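Local coordinates for protein phosphotriesterase, putative (Deinococcus radiodurans, PDB 4J35) that probably hydrolyses lactones by means of a pair of divalent metal ions, and is here engineered toward organophosphate hydrolysis, at residues Ala145-Arg148 with Tyr154-Leu157; His204-Thr209 with Ala241-Val246; Glu216-Arg219 with Ser223-Phe226; Asp227-Gln232 with Pro289-Asp294. The protein carries 7 engineered substitutions. All coordinates share one frame; numbering follows the deposited sequence.

Interaction 1 of 4, residues Ala145-Arg148 with Tyr154-Leu157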
loop_
_atom_site.group_PDB
_atom_site.type_symbol
_atom_site.label_atom_id
_atom_site.label_comp_id
_atom_site.label_asym_id
_atom_site.label_seq_id
_atom_site.Cartn_x
_atom_site.Cartn_y
_atom_site.Cartn_z
ATOM N N ALA A 145 6.866 -5.714 4.554
ATOM C CA ALA A 145 6.470 -5.212 5.852
ATOM C C ALA A 145 7.490 -5.519 6.929
ATOM O O ALA A 145 8.190 -6.516 6.841
ATOM C CB ALA A 145 5.100 -5.811 6.239
ATOM N N SER A 146 7.568 -4.663 7.943
ATOM C CA SER A 146 8.492 -4.899 9.051
ATOM C C SER A 146 7.810 -4.628 10.382
ATOM O O SER A 146 6.778 -3.944 10.437
ATOM C CB SER A 146 9.743 -4.024 8.925
ATOM O OG SER A 146 9.390 -2.658 8.945
ATOM N N SER A 147 8.389 -5.165 11.459
ATOM C CA SER A 147 7.826 -4.992 12.796
ATOM C C SER A 147 8.277 -3.673 13.393
ATOM O O SER A 147 9.047 -2.946 12.778
ATOM C CB SER A 147 8.207 -6.166 13.704
ATOM O OG SER A 147 7.764 -7.391 13.145
ATOM N N ARG A 148 7.767 -3.355 14.579
ATOM C CA ARG A 148 7.971 -2.037 15.171
ATOM C C ARG A 148 9.393 -1.844 15.680
ATOM O O ARG A 148 10.004 -0.800 15.470
ATOM C CB ARG A 148 6.975 -1.813 16.314
ATOM N N TYR A 154 13.761 -12.872 9.827
ATOM C CA TYR A 154 12.712 -13.409 8.976
ATOM C C TYR A 154 12.158 -12.402 7.941
ATOM O O TYR A 154 12.053 -12.697 6.759
ATOM C CB TYR A 154 11.570 -13.865 9.844
ATOM C CG TYR A 154 10.462 -14.449 9.039
ATOM C CD1 TYR A 154 10.696 -15.519 8.195
ATOM C CD2 TYR A 154 9.192 -13.943 9.121
ATOM C CE1 TYR A 154 9.684 -16.062 7.454
ATOM C CE2 TYR A 154 8.168 -14.476 8.380
ATOM C CZ TYR A 154 8.423 -15.554 7.568
ATOM O OH TYR A 154 7.416 -16.087 6.816
ATOM N N GLU A 155 11.762 -11.234 8.401
ATOM C CA GLU A 155 11.357 -10.158 7.493
ATOM C C GLU A 155 12.472 -9.832 6.488
ATOM O O GLU A 155 12.210 -9.518 5.334
ATOM C CB GLU A 155 10.963 -8.939 8.313
ATOM C CG GLU A 155 9.567 -9.064 8.930
ATOM C CD GLU A 155 9.396 -8.248 10.200
ATOM O OE1 GLU A 155 10.299 -7.447 10.517
ATOM O OE2 GLU A 155 8.348 -8.395 10.871
ATOM N N GLN A 156 13.729 -9.952 6.886
ATOM C CA GLN A 156 14.788 -9.556 5.974
ATOM C C GLN A 156 14.911 -10.497 4.786
ATOM O O GLN A 156 15.393 -10.118 3.722
ATOM C CB GLN A 156 16.111 -9.396 6.709
ATOM C CG GLN A 156 16.093 -8.177 7.617
ATOM C CD GLN A 156 17.468 -7.833 8.112
ATOM O OE1 GLN A 156 18.425 -7.817 7.336
ATOM N NE2 GLN A 156 17.586 -7.575 9.410
ATOM N N LEU A 157 14.439 -11.718 4.956
ATOM C CA LEU A 157 14.429 -12.659 3.850
ATOM C C LEU A 157 13.697 -12.011 2.693
ATOM O O LEU A 157 14.142 -12.107 1.557
ATOM C CB LEU A 157 13.705 -13.949 4.255
ATOM C CG LEU A 157 14.367 -14.722 5.412
ATOM C CD1 LEU A 157 13.411 -15.759 5.955
ATOM C CD2 LEU A 157 15.641 -15.381 4.958
#
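Ala145, Ser146 and Ser147 line up against the side chain of Glu155, near the start of helix 153-169 in the TIM barrel of the phosphotriesterase family. The loop they belong to follows Lys143, a ligand of both metal ions. Ala145 turns its carbonyl to the helix, with Ala145 O 3.6 Å from Glu155 CG. The methyl of Ala145 packs instead on Tyr98 and on His176, which binds a metal. At Ser146 the backbone does the touching: its CA lies 3.5 Å from Glu155 OE1. Its hydroxyl is engaged elsewhere, with Gln186. Ser147 holds the carboxylate with two bonds. Its amide N donates to Glu155 OE1 at 3.1 Å, bent to 150° at the hydrogen and arriving from above the carboxylate plane, 39° out of it. Its hydroxyl sits beside its own backbone N, opposite the carbonyl carbon (chi1 -58°), and this places both donors on the side of the glutamate, one for each oxygen. Two more amides complete the grip: Thr152 N bonds to OE1 and Glu99 N to OE2. The buried carboxylate is thus met by four donors from three parts of the chain, which would probably favour its ionised form and fix its rotation. The loop beyond the lysine is thereby tied to the helix that follows it. The shortest link is Ser147 OG to Glu155 OE2, 2.6 Å, reaching the oxygen on its syn lone pair.

Interaction 2 of 4, residues His204-Thr209 with Ala241-Val246. With CO (cobalt (II) ion), chain B.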
loop_
_atom_site.group_PDB
_atom_site.type_symbol
_atom_site.label_atom_id
_atom_site.label_comp_id
_atom_site.label_asym_id
_atom_site.label_seq_id
_atom_site.Cartn_x
_atom_site.Cartn_y
_atom_site.Cartn_z
ATOM N N HIS A 204 3.197 4.014 5.472
ATOM C CA HIS A 204 2.696 4.352 6.796
ATOM C C HIS A 204 3.583 5.346 7.547
ATOM O O HIS A 204 3.671 5.314 8.787
ATOM C CB HIS A 204 2.449 3.067 7.631
ATOM C CG HIS A 204 1.611 2.023 6.949
ATOM N ND1 HIS A 204 0.681 2.314 5.972
ATOM C CD2 HIS A 204 1.562 0.681 7.116
ATOM C CE1 HIS A 204 0.088 1.192 5.580
ATOM N NE2 HIS A 204 0.614 0.186 6.251
ATOM N N MET A 205 4.197 6.259 6.803
ATOM C CA MET A 205 5.092 7.245 7.390
ATOM C C MET A 205 4.359 8.332 8.108
ATOM O O MET A 205 4.957 9.095 8.845
ATOM C CB MET A 205 6.049 7.803 6.331
ATOM C CG MET A 205 7.046 6.776 5.887
ATOM S SD MET A 205 8.375 6.521 7.133
ATOM C CE MET A 205 9.021 8.183 7.218
ATOM N N ASP A 206 3.036 8.388 7.928
ATOM C CA ASP A 206 2.242 9.313 8.692
ATOM C C ASP A 206 2.072 8.853 10.126
ATOM O O ASP A 206 1.579 9.591 10.969
ATOM C CB ASP A 206 0.882 9.512 8.022
ATOM C CG ASP A 206 0.205 8.220 7.630
ATOM O OD1 ASP A 206 0.871 7.191 7.420
ATOM O OD2 ASP A 206 -1.045 8.226 7.518
ATOM N N GLY A 207 2.459 7.622 10.403
ATOM C CA GLY A 207 2.374 7.088 11.751
ATOM C C GLY A 207 3.348 7.726 12.732
ATOM O O GLY A 207 3.281 7.460 13.930
ATOM N N ASN A 208 4.263 8.552 12.233
ATOM C CA ASN A 208 5.206 9.240 13.101
ATOM C C ASN A 208 5.043 10.748 12.902
ATOM O O ASN A 208 4.914 11.226 11.772
ATOM C CB ASN A 208 6.627 8.744 12.816
ATOM C CG ASN A 208 7.645 9.240 13.838
ATOM O OD1 ASN A 208 7.689 10.425 14.163
ATOM N ND2 ASN A 208 8.483 8.329 14.334
ATOM N N THR A 209 4.995 11.496 13.999
ATOM C CA THR A 209 4.746 12.941 13.926
ATOM C C THR A 209 6.008 13.799 14.096
ATOM O O THR A 209 5.913 15.020 14.239
ATOM C CB THR A 209 3.733 13.411 14.989
ATOM O OG1 THR A 209 4.189 13.022 16.291
ATOM C CG2 THR A 209 2.347 12.809 14.736
ATOM N N ALA A 241 -4.966 16.144 11.490
ATOM C CA ALA A 241 -4.430 17.483 11.687
ATOM C C ALA A 241 -2.935 17.394 11.937
ATOM O O ALA A 241 -2.170 18.215 11.426
ATOM C CB ALA A 241 -5.128 18.187 12.840
ATOM N N GLU A 242 -2.518 16.398 12.713
ATOM C CA GLU A 242 -1.095 16.201 12.970
ATOM C C GLU A 242 -0.395 15.736 11.696
ATOM O O GLU A 242 0.708 16.204 11.370
ATOM C CB GLU A 242 -0.870 15.195 14.099
ATOM C CG GLU A 242 -1.483 15.621 15.426
ATOM C CD GLU A 242 -1.559 14.490 16.444
ATOM O OE1 GLU A 242 -1.722 13.323 16.036
ATOM O OE2 GLU A 242 -1.463 14.769 17.660
ATOM N N ARG A 243 -1.028 14.812 10.979
ATOM C CA ARG A 243 -0.517 14.398 9.681
ATOM C C ARG A 243 -0.227 15.614 8.827
ATOM O O ARG A 243 0.861 15.755 8.303
ATOM C CB ARG A 243 -1.516 13.513 8.940
ATOM C CG ARG A 243 -1.647 12.118 9.510
ATOM C CD ARG A 243 -2.492 11.222 8.611
ATOM N NE ARG A 243 -2.494 9.846 9.109
ATOM C CZ ARG A 243 -3.283 9.379 10.074
ATOM N NH1 ARG A 243 -4.195 10.155 10.656
ATOM N NH2 ARG A 243 -3.162 8.117 10.457
ATOM N N LEU A 244 -1.206 16.490 8.670
ATOM C CA LEU A 244 -1.066 17.578 7.694
ATOM C C LEU A 244 -0.064 18.626 8.160
ATOM O O LEU A 244 0.541 19.316 7.351
ATOM C CB LEU A 244 -2.409 18.242 7.385
ATOM C CG LEU A 244 -3.475 17.339 6.773
ATOM C CD1 LEU A 244 -4.694 18.155 6.419
ATOM C CD2 LEU A 244 -2.963 16.584 5.558
ATOM N N SER A 245 0.096 18.741 9.469
ATOM C CA SER A 245 1.097 19.627 10.023
ATOM C C SER A 245 2.499 19.167 9.570
ATOM O O SER A 245 3.307 19.990 9.134
ATOM C CB SER A 245 0.992 19.638 11.549
ATOM O OG SER A 245 1.925 20.542 12.116
ATOM N N VAL A 246 2.779 17.864 9.642
ATOM C CA VAL A 246 4.099 17.347 9.228
ATOM C C VAL A 246 4.218 17.493 7.730
ATOM O O VAL A 246 5.238 17.939 7.208
ATOM C CB VAL A 246 4.307 15.865 9.602
ATOM C CG1 VAL A 246 5.682 15.360 9.123
ATOM C CG2 VAL A 246 4.189 15.675 11.088
HETATM CO CO CO B . 0.142 -1.760 6.324
#
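Asp206 and Arg243 cross obliquely, their carboxylate and guanidinium planes turned 58° against each other, and are bonded through a single pair of atoms. Arg243 NE donates to Asp206 OD2 at 2.7 Å in a salt bridge that is fairly straight (161°). The oxygen lies at the edge of the guanidinium, near its plane, whereas the donor reaches OD2 on its anti side, somewhat out of the carboxylate plane. Asp206 CG stands between its backbone N and carbonyl carbon (chi1 48°), which turns the carboxylate so that OD2 reaches NE; the arginine chain, extended from CG to NE, passes with its CG 3.9 Å from Asp206 CB. Both groups have further partners: OD2 also accepts Arg228 N, and the guanidinium reaches Asp240 through NH1 and Leu231 O through NH2. Further along, Val246 CG2 packs 3.7 Å from Thr209 O, and at the exposed Thr209 the CG2 methyl touches Glu242 CB at 4.1 Å. Two residues before Asp206, His204 binds cobalt through NE2 at 2.0 Å, a metal shared with His176 and Lys143. The salt bridge therefore joins helix 240-251 to a loop at the C-terminal end of a barrel strand, where the metal ligands of phosphotriesterase-family TIM barrels are carried.

Interaction 3 of 4, residues Glu216-Arg219 with Ser223-Phe226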
loop_
_atom_site.group_PDB
_atom_site.type_symbol
_atom_site.label_atom_id
_atom_site.label_comp_id
_atom_site.label_asym_id
_atom_site.label_seq_id
_atom_site.Cartn_x
_atom_site.Cartn_y
_atom_site.Cartn_z
ATOM N N GLU A 216 15.018 11.988 7.628
ATOM C CA GLU A 216 16.020 10.934 7.595
ATOM C C GLU A 216 15.730 9.839 6.563
ATOM O O GLU A 216 16.625 9.356 5.893
ATOM C CB GLU A 216 16.166 10.294 8.958
ATOM C CG GLU A 216 17.293 9.321 8.986
ATOM C CD GLU A 216 17.490 8.703 10.345
ATOM O OE1 GLU A 216 16.793 9.133 11.286
ATOM O OE2 GLU A 216 18.350 7.795 10.453
ATOM N N THR A 217 14.472 9.421 6.445
ATOM C CA THR A 217 14.113 8.456 5.439
ATOM C C THR A 217 14.337 8.988 4.034
ATOM O O THR A 217 14.852 8.255 3.157
ATOM C CB THR A 217 12.565 8.051 5.612
ATOM O OG1 THR A 217 12.342 7.668 6.965
ATOM C CG2 THR A 217 12.226 6.889 4.737
ATOM N N LEU A 218 13.964 10.265 3.825
ATOM C CA LEU A 218 13.938 10.893 2.498
ATOM C C LEU A 218 15.370 11.040 1.975
ATOM O O LEU A 218 15.633 11.092 0.785
ATOM C CB LEU A 218 13.303 12.270 2.552
ATOM C CG LEU A 218 11.756 12.106 2.626
ATOM C CD1 LEU A 218 11.137 13.380 3.094
ATOM C CD2 LEU A 218 11.266 11.723 1.243
ATOM N N ARG A 219 16.267 11.101 2.921
ATOM C CA ARG A 219 17.713 11.148 2.636
ATOM C C ARG A 219 18.221 10.025 1.693
ATOM O O ARG A 219 19.251 10.181 1.020
ATOM C CB ARG A 219 18.446 11.077 3.975
ATOM C CG ARG A 219 19.919 11.257 3.918
ATOM C CD ARG A 219 20.251 12.732 4.052
ATOM N NE ARG A 219 20.336 13.150 5.453
ATOM C CZ ARG A 219 21.474 13.367 6.112
ATOM N NH1 ARG A 219 22.651 13.225 5.505
ATOM N NH2 ARG A 219 21.441 13.743 7.386
ATOM N N SER A 223 10.756 7.578 -1.838
ATOM C CA SER A 223 9.562 8.330 -1.505
ATOM C C SER A 223 8.875 7.794 -0.235
ATOM O O SER A 223 9.157 6.690 0.242
ATOM C CB SER A 223 8.624 8.252 -2.687
ATOM O OG SER A 223 9.202 8.852 -3.822
ATOM N N ILE A 224 7.940 8.581 0.325
ATOM C CA ILE A 224 7.311 8.167 1.545
ATOM C C ILE A 224 5.850 8.474 1.392
ATOM O O ILE A 224 5.523 9.447 0.722
ATOM C CB ILE A 224 7.894 8.886 2.768
ATOM C CG1 ILE A 224 7.766 10.376 2.674
ATOM C CG2 ILE A 224 9.396 8.546 2.876
ATOM C CD1 ILE A 224 8.046 11.096 4.024
ATOM N N ALA A 225 5.038 7.622 1.994
ATOM C CA ALA A 225 3.569 7.798 1.889
ATOM C C ALA A 225 2.976 8.047 3.244
ATOM O O ALA A 225 3.215 7.303 4.195
ATOM C CB ALA A 225 2.977 6.576 1.322
ATOM N N PHE A 226 2.121 9.066 3.286
ATOM C CA PHE A 226 1.208 9.315 4.372
ATOM C C PHE A 226 -0.035 8.584 3.885
ATOM O O PHE A 226 -0.860 9.167 3.162
ATOM C CB PHE A 226 0.973 10.833 4.482
ATOM C CG PHE A 226 2.139 11.591 5.094
ATOM C CD1 PHE A 226 3.382 11.609 4.494
ATOM C CD2 PHE A 226 1.963 12.288 6.277
ATOM C CE1 PHE A 226 4.411 12.310 5.066
ATOM C CE2 PHE A 226 2.973 12.970 6.851
ATOM C CZ PHE A 226 4.221 12.980 6.255
#
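No ring or other flat side chain takes part where Thr217 and Leu218 meet Ile224; aliphatic branches alone make the contact. Leu218 and Ile224 lie across each other at about a right angle. Both leucine methyls rest on the isoleucine, Leu218 CD1 lying 4.0 Å from Ile224 CD1 while the other methyl, Leu218 CD2, is 4.0 Å from Ile224 CG2. Next to it in the helix, Thr217 CG2 comes to 3.8 Å from Ile224 CG2. The threonine's CG2 stands opposite its own backbone N, which brings the methyl to the strand and lets OG1 bond back to Tyr213 O within the helix. Ile224 CG1 is set between its backbone N and carbonyl carbon (chi1 58°), and this spreads CD1 and CG2 over the leucine and the threonine together. With an alanine here, Leu218 CD1 and Thr217 CG2 would probably lose their shared partner and a gap would open between helix and strand. Both helix residues have further neighbours: Thr217 packs on Pro184 and Ala187 of helix 183-192, and Leu218 on Tyr255 and Arg258. The strand's backbone is bonded to its neighbours 200-202 and 259-261 in the parallel sheet. The arrangement is the helix-on-sheet packing of a beta-alpha-beta crossover, here strand 200-202, helix 211-218 and strand 223-226, the repeating element of the TIM barrel.

Interaction 4 of 4, residues Asp227-Gln232 with Pro289-Asp294; sequences DRIGLQ and PLHISD
Ile229 and Gly230 form the middle of a type II beta turn, closed by Leu231 N to Arg228 O at 3.0 Å, that faces His291 and Ile292 of helix 291-303. Gly230 has a positive phi (109°) and brings its CA to 3.5 Å from His291 CD2; a CB there would run into that ring and into the preceding carbonyl. The histidine ring meets the turn obliquely. Ile229 CG2 approaches the same CD2-NE2 bond of the ring, 3.7 Å from His291 CD2 and 3.8 Å from His291 NE2. Ile229's other branch runs to the next helix residue, its CD1 touching Ile292 CD1 at 3.9 Å, the two chains roughly perpendicular. Because CG1 of Ile229 lies beside its backbone N and CG2 beside its carbonyl carbon (chi1 -62°), the two branches divide between the two partners. Cut back to an alanine, the position would probably leave Ile292 CD1 and the CD2-NE2 part of the imidazole without their methyl partners. The ring is also held by carboxylates, Asp295 at ND1 and Asp240 at NE2, which may favour protonation of both nitrogens. Asp240 further accepts Gly230 N, so one aspartate ties turn and ring together. The turn belongs to the loop after strand 223-226 whose Arg228 forms a salt bridge with the metal ligand Asp264: a loop at the metal-site end of the TIM barrel, packed against a helix far along the chain.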
loop_
_atom_site.group_PDB
_atom_site.type_symbol
_atom_site.label_atom_id
_atom_site.label_comp_id
_atom_site.label_asym_id
_atom_site.label_seq_id
_atom_site.Cartn_x
_atom_site.Cartn_y
_atom_site.Cartn_z
ATOM N N ASP A 227 -0.131 7.287 4.192
ATOM C CA ASP A 227 -1.106 6.472 3.506
ATOM C C ASP A 227 -2.183 5.846 4.397
ATOM O O ASP A 227 -2.862 4.924 3.958
ATOM C CB ASP A 227 -0.424 5.410 2.669
ATOM C CG ASP A 227 0.544 4.558 3.482
ATOM O OD1 ASP A 227 0.470 4.591 4.720
ATOM O OD2 ASP A 227 1.409 3.892 2.880
ATOM N N ARG A 228 -2.335 6.343 5.621
ATOM C CA ARG A 228 -3.474 5.925 6.464
ATOM C C ARG A 228 -4.313 7.156 6.852
ATOM O O ARG A 228 -4.863 7.244 7.961
ATOM C CB ARG A 228 -2.982 5.173 7.699
ATOM C CG ARG A 228 -1.848 4.191 7.366
ATOM C CD ARG A 228 -1.468 3.324 8.523
ATOM N NE ARG A 228 -2.367 2.192 8.658
ATOM C CZ ARG A 228 -2.278 1.281 9.618
ATOM N NH1 ARG A 228 -1.288 1.339 10.508
ATOM N NH2 ARG A 228 -3.171 0.297 9.672
ATOM N N ILE A 229 -4.398 8.100 5.924
ATOM C CA ILE A 229 -5.092 9.359 6.169
ATOM C C ILE A 229 -6.566 9.019 6.393
ATOM O O ILE A 229 -7.166 8.315 5.598
ATOM C CB ILE A 229 -4.947 10.361 5.006
ATOM C CG1 ILE A 229 -3.445 10.728 4.813
ATOM C CG2 ILE A 229 -5.734 11.636 5.277
ATOM C CD1 ILE A 229 -3.175 11.611 3.620
ATOM N N GLY A 230 -7.093 9.505 7.502
ATOM C CA GLY A 230 -8.484 9.218 7.899
ATOM C C GLY A 230 -8.565 8.284 9.100
ATOM O O GLY A 230 -9.595 8.252 9.776
ATOM N N LEU A 231 -7.494 7.529 9.379
ATOM C CA LEU A 231 -7.483 6.619 10.528
ATOM C C LEU A 231 -6.861 7.344 11.724
ATOM O O LEU A 231 -5.646 7.470 11.816
ATOM C CB LEU A 231 -6.700 5.344 10.191
ATOM C CG LEU A 231 -6.662 4.207 11.214
ATOM C CD1 LEU A 231 -8.090 3.772 11.546
ATOM C CD2 LEU A 231 -5.838 3.034 10.650
ATOM N N GLN A 232 -7.695 7.820 12.645
ATOM C CA GLN A 232 -7.264 8.857 13.595
ATOM C C GLN A 232 -7.229 8.408 15.057
ATOM O O GLN A 232 -8.249 8.151 15.654
ATOM C CB GLN A 232 -8.173 10.089 13.488
ATOM C CG GLN A 232 -8.276 10.693 12.098
ATOM C CD GLN A 232 -8.919 12.075 12.094
ATOM O OE1 GLN A 232 -8.264 13.067 12.397
ATOM N NE2 GLN A 232 -10.197 12.151 11.711
ATOM N N PRO A 289 -12.027 5.700 1.141
ATOM C CA PRO A 289 -11.164 6.241 0.073
ATOM C C PRO A 289 -11.577 7.545 -0.616
ATOM O O PRO A 289 -10.926 7.965 -1.564
ATOM C CB PRO A 289 -11.147 5.113 -0.952
ATOM C CG PRO A 289 -12.417 4.363 -0.688
ATOM C CD PRO A 289 -12.585 4.391 0.786
ATOM N N LEU A 290 -12.652 8.189 -0.171
ATOM C CA LEU A 290 -13.043 9.465 -0.743
ATOM C C LEU A 290 -12.564 10.658 0.087
ATOM O O LEU A 290 -12.779 11.822 -0.283
ATOM C CB LEU A 290 -14.618 9.515 -0.809
ATOM C CG LEU A 290 -15.232 8.231 -1.354
ATOM C CD1 LEU A 290 -16.798 8.323 -1.325
ATOM C CD2 LEU A 290 -14.804 7.975 -2.761
ATOM N N HIS A 291 -12.019 10.370 1.260
ATOM C CA HIS A 291 -11.611 11.376 2.229
ATOM C C HIS A 291 -10.503 12.297 1.691
ATOM O O HIS A 291 -10.537 13.510 1.902
ATOM C CB HIS A 291 -11.188 10.651 3.502
ATOM C CG HIS A 291 -10.562 11.517 4.550
ATOM N ND1 HIS A 291 -11.102 12.714 4.962
ATOM C CD2 HIS A 291 -9.458 11.330 5.305
ATOM C CE1 HIS A 291 -10.357 13.230 5.919
ATOM N NE2 HIS A 291 -9.343 12.413 6.140
ATOM N N ILE A 292 -9.591 11.773 0.883
ATOM C CA ILE A 292 -8.450 12.594 0.501
ATOM C C ILE A 292 -8.963 13.620 -0.514
ATOM O O ILE A 292 -8.775 14.823 -0.359
ATOM C CB ILE A 292 -7.285 11.785 -0.060
ATOM C CG1 ILE A 292 -6.474 11.273 1.118
ATOM C CG2 ILE A 292 -6.457 12.665 -0.981
ATOM C CD1 ILE A 292 -5.430 10.194 0.741
ATOM N N SER A 293 -9.705 13.126 -1.502
ATOM C CA SER A 293 -10.365 13.992 -2.466
ATOM C C SER A 293 -11.287 15.047 -1.836
ATOM O O SER A 293 -11.202 16.229 -2.197
ATOM C CB SER A 293 -11.134 13.167 -3.482
ATOM O OG SER A 293 -10.290 12.246 -4.144
ATOM N N ASP A 294 -12.183 14.648 -0.923
ATOM C CA ASP A 294 -13.207 15.578 -0.430
ATOM C C ASP A 294 -12.727 16.520 0.673
ATOM O O ASP A 294 -13.251 17.637 0.791
ATOM C CB ASP A 294 -14.458 14.825 0.120
ATOM C CG ASP A 294 -15.156 14.007 -0.921
ATOM O OD1 ASP A 294 -14.788 14.105 -2.104
ATOM O OD2 ASP A 294 -16.122 13.284 -0.560
#

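Overall arrangement
All four contacts lie within one TIM barrel. Interaction 1 comes first along the chain and stands apart, its centre about 26 Å from that of interaction 4, on the other side of the chain's centre. The other three share the region around strand 223-226. Interaction 3 is nested in the loop closed by interaction 2, with centres about 12 Å apart, and Met205 N probably bonds to Ala225 O between them. Interactions 2 and 4 alternate in sequence, their centres also about 12 Å apart; His204 ND1 to Asp227 OD1 probably links them, and His204 also binds cobalt. Interaction 4 then brings in helix 291-303, so the loops after strands 200-202 and 223-226, on the metal side, are joined to helices 240-251 and 291-303.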